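Local coordinates for protein carbamate kinase (Mycoplasma penetrans, PDB 4AXS) that probably acts as a carbamate kinase, transferring a phosphoryl group from carbamoyl phosphate to ADP, yielding ATP, at residues R26-G37 with H62-Q73. Sequence-based numbering, arbitrary orientation.
Sequences RIVIALGGNALG and HEVIVGHGNGPQ. With SO4 (sulfate ion), chain B; SO4 (sulfate ion), chain C.
Arg26, its chain bent at chi3 (-76°), lays the NE/NH2 edge of its guanidinium against the Glu63 carboxylate in a salt bridge; the two planes are turned 61° apart, and NE reaches Glu63 OE1 (3.1 Å) from above the carboxylate plane. Arg26 CG touches Ile65 CD1 at 3.7 Å. Ile27 sets its CD1 over one face of the His62 ring, 3.8 Å from the centroid, a CH-pi contact. From Ile27 to Leu31 the strand runs parallel to 64-68, each odd-numbered residue using both its N and its O toward it: Ile29 N meets Ile65 O at 3.0 Å, nearly straight. Val28 CG2 packs on Ile65 CB on one face; on the other, Ile29 CD1 meets Val64 CG1 (3.8 Å), with helix 48-59 covering both. In this beta-alpha-beta crossover of the amino acid kinase fold, helices 40-46 and 48-59 link strand 27-31 to edge strand 64-68. Leu31 O accepts Gly69 N at 2.8 Å, where glycine-rich turns begin. One sulfate, probably from the crystallisation liquor, sits doubtfully close to Gly33 N, with Gly71 N a weak donor, consistent with phosphate binding here. Gly33 O takes Gln73 NE2 (3.0 Å, 165°) and Leu36 N, while Asn34 OD1 abuts Pro72 CG and its ND2 binds a second sulfate.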
loop_
_atom_site.group_PDB
_atom_site.type_symbol
_atom_site.label_atom_id
_atom_site.label_comp_id
_atom_site.label_asym_id
_atom_site.label_seq_id
_atom_site.Cartn_x
_atom_site.Cartn_y
_atom_site.Cartn_z
ATOM N N ARG A 26 -3.403 23.732 -7.538
ATOM C CA ARG A 26 -3.086 22.596 -6.682
ATOM C C ARG A 26 -4.137 22.438 -5.588
ATOM O O ARG A 26 -4.550 23.422 -4.965
ATOM C CB ARG A 26 -1.688 22.749 -6.072
ATOM C CG ARG A 26 -1.164 21.477 -5.412
ATOM C CD ARG A 26 0.328 21.545 -5.117
ATOM N NE ARG A 26 1.118 21.365 -6.331
ATOM C CZ ARG A 26 2.436 21.186 -6.349
ATOM N NH1 ARG A 26 3.120 21.162 -5.212
ATOM N NH2 ARG A 26 3.074 21.032 -7.503
ATOM N N ILE A 27 -4.566 21.199 -5.355
ATOM C CA ILE A 27 -5.669 20.926 -4.430
ATOM C C ILE A 27 -5.540 19.584 -3.707
ATOM O O ILE A 27 -5.495 18.533 -4.344
ATOM C CB ILE A 27 -7.013 20.909 -5.167
ATOM C CG1 ILE A 27 -7.235 22.233 -5.907
ATOM C CG2 ILE A 27 -8.137 20.619 -4.188
ATOM C CD1 ILE A 27 -8.304 22.167 -6.984
ATOM N N VAL A 28 -5.495 19.624 -2.378
ATOM C CA VAL A 28 -5.458 18.412 -1.576
ATOM C C VAL A 28 -6.845 18.086 -1.073
ATOM O O VAL A 28 -7.489 18.904 -0.402
ATOM C CB VAL A 28 -4.537 18.557 -0.365
ATOM C CG1 VAL A 28 -4.688 17.351 0.542
ATOM C CG2 VAL A 28 -3.087 18.708 -0.816
ATOM N N ILE A 29 -7.311 16.888 -1.389
ATOM C CA ILE A 29 -8.659 16.485 -1.022
ATOM C C ILE A 29 -8.621 15.316 -0.047
ATOM O O ILE A 29 -7.893 14.360 -0.261
ATOM C CB ILE A 29 -9.496 16.108 -2.270
ATOM C CG1 ILE A 29 -9.405 17.214 -3.320
ATOM C CG2 ILE A 29 -10.956 15.877 -1.895
ATOM C CD1 ILE A 29 -10.369 17.045 -4.480
ATOM N N ALA A 30 -9.412 15.401 1.017
ATOM C CA ALA A 30 -9.443 14.363 2.039
ATOM C C ALA A 30 -10.820 13.711 2.142
ATOM O O ALA A 30 -11.803 14.371 2.453
ATOM C CB ALA A 30 -9.027 14.946 3.388
ATOM N N LEU A 31 -10.883 12.407 1.896
ATOM C CA LEU A 31 -12.157 11.680 1.851
ATOM C C LEU A 31 -12.398 10.823 3.095
ATOM O O LEU A 31 -11.647 9.885 3.367
ATOM C CB LEU A 31 -12.194 10.799 0.602
ATOM C CG LEU A 31 -13.324 9.794 0.381
ATOM C CD1 LEU A 31 -14.637 10.476 0.110
ATOM C CD2 LEU A 31 -12.945 8.905 -0.802
ATOM N N GLY A 32 -13.441 11.142 3.850
ATOM C CA GLY A 32 -13.716 10.436 5.083
ATOM C C GLY A 32 -13.885 8.941 4.897
ATOM O O GLY A 32 -14.319 8.488 3.850
ATOM N N GLY A 33 -13.536 8.184 5.929
ATOM C CA GLY A 33 -13.755 6.753 5.959
ATOM C C GLY A 33 -15.216 6.322 5.880
ATOM O O GLY A 33 -15.512 5.247 5.345
ATOM N N ASN A 34 -16.134 7.140 6.399
ATOM C CA ASN A 34 -17.546 6.775 6.336
ATOM C C ASN A 34 -18.061 6.858 4.900
ATOM O O ASN A 34 -19.039 6.204 4.540
ATOM C CB ASN A 34 -18.406 7.648 7.256
ATOM C CG ASN A 34 -17.889 7.698 8.686
ATOM O OD1 ASN A 34 -17.367 6.713 9.219
ATOM N ND2 ASN A 34 -18.039 8.861 9.318
ATOM N N ALA A 35 -17.396 7.663 4.080
ATOM C CA ALA A 35 -17.734 7.763 2.665
ATOM C C ALA A 35 -17.274 6.543 1.845
ATOM O O ALA A 35 -17.622 6.417 0.666
ATOM C CB ALA A 35 -17.162 9.032 2.081
ATOM N N LEU A 36 -16.494 5.648 2.454
ATOM C CA LEU A 36 -16.043 4.458 1.732
ATOM C C LEU A 36 -16.877 3.213 2.075
ATOM O O LEU A 36 -16.726 2.154 1.440
ATOM C CB LEU A 36 -14.535 4.217 1.921
ATOM C CG LEU A 36 -13.599 5.300 1.343
ATOM C CD1 LEU A 36 -12.202 5.223 1.930
ATOM C CD2 LEU A 36 -13.538 5.284 -0.183
ATOM N N GLY A 37 -17.759 3.338 3.065
ATOM C CA GLY A 37 -18.739 2.299 3.317
ATOM C C GLY A 37 -18.414 1.229 4.345
ATOM O O GLY A 37 -17.642 1.445 5.277
ATOM N N HIS A 62 -5.933 21.644 -12.586
ATOM C CA HIS A 62 -5.496 21.493 -11.198
ATOM C C HIS A 62 -4.656 20.235 -10.941
ATOM O O HIS A 62 -4.815 19.210 -11.611
ATOM C CB HIS A 62 -6.693 21.503 -10.252
ATOM C CG HIS A 62 -7.539 22.732 -10.362
ATOM N ND1 HIS A 62 -7.119 23.967 -9.913
ATOM C CD2 HIS A 62 -8.782 22.917 -10.867
ATOM C CE1 HIS A 62 -8.067 24.860 -10.140
ATOM N NE2 HIS A 62 -9.084 24.249 -10.721
ATOM N N GLU A 63 -3.756 20.345 -9.969
ATOM C CA GLU A 63 -3.054 19.200 -9.410
ATOM C C GLU A 63 -3.841 18.727 -8.191
ATOM O O GLU A 63 -3.988 19.474 -7.231
ATOM C CB GLU A 63 -1.642 19.596 -8.961
ATOM C CG GLU A 63 -0.789 20.321 -10.004
ATOM C CD GLU A 63 0.224 21.257 -9.357
ATOM O OE1 GLU A 63 -0.183 22.367 -8.930
ATOM O OE2 GLU A 63 1.416 20.886 -9.257
ATOM N N VAL A 64 -4.352 17.499 -8.230
ATOM C CA VAL A 64 -5.091 16.942 -7.100
ATOM C C VAL A 64 -4.270 15.887 -6.372
ATOM O O VAL A 64 -4.008 14.806 -6.904
ATOM C CB VAL A 64 -6.447 16.311 -7.522
ATOM C CG1 VAL A 64 -7.214 15.812 -6.297
ATOM C CG2 VAL A 64 -7.293 17.298 -8.319
ATOM N N ILE A 65 -3.859 16.219 -5.154
ATOM C CA ILE A 65 -3.251 15.261 -4.245
ATOM C C ILE A 65 -4.376 14.595 -3.459
ATOM O O ILE A 65 -5.206 15.271 -2.859
ATOM C CB ILE A 65 -2.318 15.966 -3.270
ATOM C CG1 ILE A 65 -1.160 16.629 -4.025
ATOM C CG2 ILE A 65 -1.789 14.977 -2.233
ATOM C CD1 ILE A 65 -1.538 17.814 -4.885
ATOM N N VAL A 66 -4.421 13.267 -3.468
ATOM C CA VAL A 66 -5.562 12.574 -2.870
ATOM C C VAL A 66 -5.249 11.849 -1.561
ATOM O O VAL A 66 -4.155 11.304 -1.390
ATOM C CB VAL A 66 -6.210 11.610 -3.871
ATOM C CG1 VAL A 66 -7.449 10.994 -3.265
ATOM C CG2 VAL A 66 -6.560 12.355 -5.146
ATOM N N GLY A 67 -6.219 11.859 -0.646
ATOM C CA GLY A 67 -6.082 11.250 0.666
ATOM C C GLY A 67 -7.412 10.712 1.159
ATOM O O GLY A 67 -8.443 10.974 0.550
ATOM N N HIS A 68 -7.398 9.955 2.255
ATOM C CA HIS A 68 -8.608 9.298 2.746
ATOM C C HIS A 68 -8.454 8.812 4.176
ATOM O O HIS A 68 -7.345 8.529 4.629
ATOM C CB HIS A 68 -8.971 8.104 1.860
ATOM C CG HIS A 68 -7.997 6.968 1.953
ATOM N ND1 HIS A 68 -8.075 5.997 2.928
ATOM C CD2 HIS A 68 -6.924 6.652 1.191
ATOM C CE1 HIS A 68 -7.081 5.143 2.776
ATOM N NE2 HIS A 68 -6.372 5.514 1.726
ATOM N N GLY A 69 -9.576 8.706 4.881
ATOM C CA GLY A 69 -9.576 8.179 6.231
ATOM C C GLY A 69 -9.804 6.687 6.188
ATOM O O GLY A 69 -9.923 6.103 5.105
ATOM N N ASN A 70 -9.885 6.064 7.363
ATOM C CA ASN A 70 -9.996 4.612 7.433
ATOM C C ASN A 70 -10.628 4.074 8.711
ATOM O O ASN A 70 -10.443 2.909 9.050
ATOM C CB ASN A 70 -8.626 3.987 7.248
ATOM C CG ASN A 70 -7.783 4.053 8.505
ATOM O OD1 ASN A 70 -7.984 4.927 9.365
ATOM N ND2 ASN A 70 -6.829 3.120 8.627
ATOM N N GLY A 71 -11.378 4.922 9.414
ATOM C CA GLY A 71 -12.012 4.526 10.656
ATOM C C GLY A 71 -12.709 3.185 10.539
ATOM O O GLY A 71 -12.355 2.227 11.225
ATOM N N PRO A 72 -13.717 3.102 9.667
ATOM C CA PRO A 72 -14.456 1.845 9.547
ATOM C C PRO A 72 -13.601 0.694 8.969
ATOM O O PRO A 72 -13.686 -0.441 9.441
ATOM C CB PRO A 72 -15.602 2.200 8.581
ATOM C CG PRO A 72 -15.694 3.695 8.588
ATOM C CD PRO A 72 -14.298 4.176 8.840
ATOM N N GLN A 73 -12.785 0.975 7.960
ATOM C CA GLN A 73 -12.106 -0.105 7.250
ATOM C C GLN A 73 -11.071 -0.767 8.128
ATOM O O GLN A 73 -10.929 -1.985 8.097
ATOM C CB GLN A 73 -11.465 0.391 5.950
ATOM C CG GLN A 73 -12.462 0.981 4.955
ATOM C CD GLN A 73 -13.147 2.260 5.467
ATOM O OE1 GLN A 73 -12.637 2.950 6.363
ATOM N NE2 GLN A 73 -14.299 2.575 4.888
HETATM S S SO4 B . -12.373 9.020 9.335
HETATM O O1 SO4 B . -11.425 8.295 10.184
HETATM O O2 SO4 B . -12.271 8.436 8.000
HETATM O O3 SO4 B . -13.759 8.888 9.802
HETATM O O4 SO4 B . -12.076 10.461 9.332
HETATM S S SO4 C . -17.266 12.488 7.917
HETATM O O1 SO4 C . -17.769 13.800 7.526
HETATM O O2 SO4 C . -18.288 11.500 7.563
HETATM O O3 SO4 C . -16.010 12.231 7.212
HETATM O O4 SO4 C . -17.007 12.456 9.361
HETATM O O HOH W 1 -5.847 25.700 -7.974
HETATM O O HOH W 2 -15.500 0.022 3.255
#